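Local coordinates for FrpC operon protein (Neisseria meningitidis, PDB 5EDF), which binds the RTX protein FrpC and is an iron-regulated, putatively adhesion-involved protein that probably carries a lipid anchor, at residues T4-P9 against Y38-A43; Y66-K69 against W74-E77. One frame throughout, in Å; residues are numbered along the deposited sequence.

Contact 1: residues T4-P9 against Y38-A43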
# COMPACT_ATOMS: atom_id res chain seq x y z
N THR A 4 23.60 4.74 10.31
CA THR A 4 22.96 4.74 8.98
C THR A 4 24.02 5.02 7.94
O THR A 4 24.98 5.75 8.19
CB THR A 4 21.83 5.78 8.89
OG1 THR A 4 20.87 5.55 9.93
CG2 THR A 4 21.10 5.70 7.56
N SER A 5 23.85 4.39 6.78
CA SER A 5 24.74 4.53 5.64
C SER A 5 23.89 4.66 4.38
O SER A 5 22.86 3.99 4.25
CB SER A 5 25.65 3.30 5.50
OG SER A 5 26.33 3.01 6.71
N PHE A 6 24.36 5.48 3.44
CA PHE A 6 23.70 5.65 2.16
C PHE A 6 24.73 5.41 1.03
O PHE A 6 24.94 6.26 0.16
CB PHE A 6 23.08 7.03 2.06
CG PHE A 6 22.04 7.31 3.09
CD1 PHE A 6 20.70 7.08 2.85
CD2 PHE A 6 22.42 7.83 4.32
CE1 PHE A 6 19.75 7.34 3.82
CE2 PHE A 6 21.47 8.09 5.30
CZ PHE A 6 20.13 7.85 5.04
N ASN A 7 25.36 4.25 1.08
CA ASN A 7 26.50 3.95 0.21
C ASN A 7 26.14 3.31 -1.13
O ASN A 7 27.03 3.00 -1.92
CB ASN A 7 27.47 2.95 0.90
CG ASN A 7 28.03 3.44 2.23
OD1 ASN A 7 28.24 4.63 2.42
ND2 ASN A 7 28.29 2.49 3.16
N ASN A 8 24.85 3.08 -1.39
CA ASN A 8 24.43 2.42 -2.64
C ASN A 8 24.18 3.45 -3.74
O ASN A 8 23.72 4.55 -3.44
CB ASN A 8 23.19 1.54 -2.44
CG ASN A 8 23.50 0.20 -1.78
OD1 ASN A 8 24.55 -0.39 -2.00
ND2 ASN A 8 22.55 -0.28 -0.96
N PRO A 9 24.45 3.06 -4.99
CA PRO A 9 24.23 3.93 -6.14
C PRO A 9 22.75 4.04 -6.49
O PRO A 9 21.94 3.22 -6.10
CB PRO A 9 24.99 3.19 -7.25
CG PRO A 9 24.83 1.73 -6.90
CD PRO A 9 24.98 1.74 -5.39
N TYR A 38 14.39 6.67 1.65
CA TYR A 38 15.63 6.47 2.41
C TYR A 38 16.82 6.77 1.52
O TYR A 38 17.70 5.94 1.31
CB TYR A 38 15.67 5.04 2.94
CG TYR A 38 14.53 4.59 3.81
CD1 TYR A 38 14.68 4.43 5.16
CD2 TYR A 38 13.33 4.19 3.26
CE1 TYR A 38 13.65 3.93 5.97
CE2 TYR A 38 12.32 3.69 4.06
CZ TYR A 38 12.48 3.55 5.39
OH TYR A 38 11.46 3.07 6.18
N THR A 39 16.84 7.99 1.02
CA THR A 39 17.83 8.44 0.05
C THR A 39 18.32 9.83 0.45
O THR A 39 17.69 10.53 1.30
CB THR A 39 17.27 8.48 -1.39
OG1 THR A 39 16.09 9.32 -1.43
CG2 THR A 39 16.89 7.14 -1.86
N GLN A 40 19.42 10.23 -0.18
CA GLN A 40 19.95 11.57 -0.06
C GLN A 40 20.31 12.09 -1.44
O GLN A 40 20.50 11.32 -2.37
CB GLN A 40 21.18 11.57 0.85
CG GLN A 40 20.87 11.22 2.29
CD GLN A 40 22.10 11.23 3.16
OE1 GLN A 40 23.21 11.02 2.69
NE2 GLN A 40 21.90 11.49 4.45
N ASP A 41 20.35 13.42 -1.55
CA ASP A 41 20.91 14.15 -2.71
C ASP A 41 20.25 13.81 -4.05
O ASP A 41 20.88 13.24 -4.94
CB ASP A 41 22.41 13.94 -2.76
CG ASP A 41 23.11 14.39 -1.47
OD1 ASP A 41 22.55 15.26 -0.76
OD2 ASP A 41 24.20 13.87 -1.17
N ASN A 42 18.97 14.14 -4.13
CA ASN A 42 18.14 13.92 -5.31
C ASN A 42 18.18 12.47 -5.76
O ASN A 42 18.34 12.18 -6.94
CB ASN A 42 18.53 14.88 -6.46
CG ASN A 42 17.38 15.11 -7.47
OD1 ASN A 42 16.19 15.04 -7.12
ND2 ASN A 42 17.74 15.39 -8.72
N ALA A 43 18.04 11.57 -4.78
CA ALA A 43 18.03 10.14 -5.04
C ALA A 43 19.33 9.62 -5.70
O ALA A 43 19.28 8.71 -6.52
CB ALA A 43 16.80 9.75 -5.85
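Phe6 and Thr39 mark where the two backbones come nearest, with 6.8 Å between Phe6 CA and Thr39 CA. No hydrogen bond links the segments directly. Residues 39-40 form a short strand, and the chain then curls through Asp41, Asn42 and Ala43, all with positive phi. Both segments bond to the same stretch, 46-48: the backbones of Asn8 with Trp46, Tyr38 with Leu47 and Ser5 with Ser48.

The Phe6 ring carries the contact. Its first torsion (chi1 -61°) sets CG beside the backbone N and anti to the carbonyl carbon, and the ring reaches toward the strand. Gln40 lies over one face of it. The amide plane is only 16° from the ring plane, so the two flat groups stack. The amide is offset toward the rim, with Gln40 CD 3.6 Å from Phe6 CD2. Gln40 NE2 is 3.5 Å from Phe6 CE2. Nearer the backbone, Gln40 CG makes a CH-pi contact 4.1 Å from the ring centroid, almost on the ring normal. The side chain is extended at chi2 (-180°), which carries the amide from over the ring centre out toward its CD2-CE2 rim.

The edge of the same ring meets the backbone. Phe6 CE1 is 3.5 Å from Tyr38 O, near the ring plane. Tyr38 sends its own ring elsewhere, and its OH bonds to Glu62 N. Thr39 points away from residues 4-9, and its OG1 bonds to Ala36 O.

This is surface packing of an N-terminal segment against a small two-stranded antiparallel sheet, 39-40 with 45-46. Asn7 and Asn8 both stand opposite Trp46, which fits a classic beta bulge.

Contact 2: residues Y66-K69 against W74-E77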
# COMPACT_ATOMS: atom_id res chain seq x y z
N TYR A 66 5.84 2.70 -7.32
CA TYR A 66 5.22 3.33 -8.46
C TYR A 66 4.16 2.38 -9.00
O TYR A 66 4.42 1.18 -9.19
CB TYR A 66 6.27 3.63 -9.54
CG TYR A 66 5.74 4.12 -10.87
CD1 TYR A 66 5.10 5.34 -10.98
CD2 TYR A 66 5.89 3.37 -12.01
CE1 TYR A 66 4.63 5.80 -12.19
CE2 TYR A 66 5.45 3.85 -13.22
CZ TYR A 66 4.80 5.04 -13.30
OH TYR A 66 4.34 5.52 -14.53
N TYR A 67 2.97 2.90 -9.25
CA TYR A 67 1.90 2.07 -9.83
C TYR A 67 1.65 2.53 -11.24
O TYR A 67 1.66 3.72 -11.54
CB TYR A 67 0.64 2.06 -8.96
CG TYR A 67 -0.16 3.36 -8.92
CD1 TYR A 67 -1.11 3.66 -9.87
CD2 TYR A 67 0.08 4.31 -7.93
CE1 TYR A 67 -1.82 4.84 -9.83
CE2 TYR A 67 -0.62 5.47 -7.86
CZ TYR A 67 -1.58 5.75 -8.80
OH TYR A 67 -2.28 6.94 -8.72
N LYS A 68 1.48 1.54 -12.11
CA LYS A 68 1.43 1.76 -13.55
C LYS A 68 0.36 0.92 -14.23
O LYS A 68 0.23 -0.27 -13.96
CB LYS A 68 2.81 1.41 -14.12
CG LYS A 68 3.00 1.66 -15.57
CD LYS A 68 4.40 1.31 -16.01
CE LYS A 68 4.66 -0.18 -16.16
NZ LYS A 68 6.00 -0.46 -16.79
N LYS A 69 -0.37 1.53 -15.18
CA LYS A 69 -1.37 0.81 -15.95
C LYS A 69 -0.70 -0.01 -17.06
O LYS A 69 0.19 0.51 -17.76
CB LYS A 69 -2.33 1.83 -16.56
CG LYS A 69 -3.58 1.26 -17.16
CD LYS A 69 -4.53 0.80 -16.07
CE LYS A 69 -5.78 0.20 -16.66
NZ LYS A 69 -6.73 1.25 -17.13
N TRP A 74 -2.97 -3.24 -13.44
CA TRP A 74 -2.02 -2.32 -12.85
C TRP A 74 -0.87 -3.14 -12.27
O TRP A 74 -1.08 -4.28 -11.81
CB TRP A 74 -2.64 -1.55 -11.69
CG TRP A 74 -3.78 -0.63 -12.05
CD1 TRP A 74 -5.11 -0.92 -12.04
CD2 TRP A 74 -3.67 0.75 -12.40
NE1 TRP A 74 -5.84 0.19 -12.39
CE2 TRP A 74 -4.98 1.23 -12.63
CE3 TRP A 74 -2.60 1.63 -12.56
CZ2 TRP A 74 -5.24 2.55 -12.99
CZ3 TRP A 74 -2.87 2.93 -12.92
CH2 TRP A 74 -4.18 3.39 -13.12
N VAL A 75 0.33 -2.58 -12.27
CA VAL A 75 1.49 -3.21 -11.64
C VAL A 75 2.20 -2.24 -10.72
O VAL A 75 2.05 -1.03 -10.88
CB VAL A 75 2.50 -3.81 -12.66
CG1 VAL A 75 1.81 -4.87 -13.48
CG2 VAL A 75 3.10 -2.71 -13.53
N LEU A 76 2.97 -2.79 -9.78
CA LEU A 76 3.78 -2.02 -8.85
C LEU A 76 5.24 -2.19 -9.18
O LEU A 76 5.70 -3.31 -9.46
CB LEU A 76 3.57 -2.48 -7.41
CG LEU A 76 2.13 -2.57 -6.95
CD1 LEU A 76 2.08 -3.11 -5.51
CD2 LEU A 76 1.35 -1.25 -7.12
N GLU A 77 5.98 -1.09 -9.08
CA GLU A 77 7.41 -1.11 -9.40
C GLU A 77 8.24 -0.41 -8.34
O GLU A 77 7.82 0.61 -7.82
CB GLU A 77 7.68 -0.40 -10.73
CG GLU A 77 6.98 -1.06 -11.89
CD GLU A 77 7.27 -0.45 -13.24
OE1 GLU A 77 7.77 0.69 -13.33
OE2 GLU A 77 6.98 -1.14 -14.25
O HOH W 1 8.22 1.42 -15.83
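Trp74 takes a partner on its face and another from a slant. Lys69 CD lies over the six-membered ring, 3.6 Å from its centroid, in a CH-pi contact. The Lys69 chain bends at chi2 (73°) to lay its CD methylene there. Tyr67 turns an edge toward the indole in an offset edge-to-face pair, with ring planes at 61°. The nearest atoms, Tyr67 CD1 and Trp74 CZ3, are 3.6 Å apart. Leu76 CD2 also packs on Tyr67 CB.

Tyr66, Lys68, Val75 and Glu77 occupy the other face. Lys68 bends at chi3 (77°), and its NZ forms a 2.8 Å salt bridge to Glu77 OE2, met on the syn side but somewhat out of the carboxylate plane. Water 1 accepts from Lys68 NZ and donates to Glu77 OE1 at 2.6 Å. Glu77 OE1 also sits at the Tyr66 ring edge and bonds to Asn83 ND2.

The backbones run antiparallel. Tyr66-Glu77 and Lys68-Val75 are hydrogen-bonded pairs, each closed by two backbone N-H to O bonds.

One face packs Lys69 and Tyr67 on Trp74; the other holds the salt bridge beside the Tyr66 ring. Lys68, water 1 and Asn83 together grip the carboxylate, which would favour its ionised form.

How the contacts relate
Contact 1 and contact 2 lie apart in the fold. Their centres are about 23 Å from each other and their nearest atoms about 13 Å. Helix 84-93 is a neighbour of both: Thr39 and Ala43 pack on Leu91, while Tyr66 stacks on His86. A second link runs through strand 61-70, which carries residues 66-69 and whose Glu62 N holds the Tyr38 hydroxyl. The Tyr38 side chain also lies about 3 Å from a pentaethylene glycol, probably from the crystallisation liquor, and about 4 Å from a sodium ion. Residues 39-40 of contact 1 belong to a small two-stranded sheet, contact 2 to the edge of the large antiparallel sheet. Neither includes an azide-pocket residue.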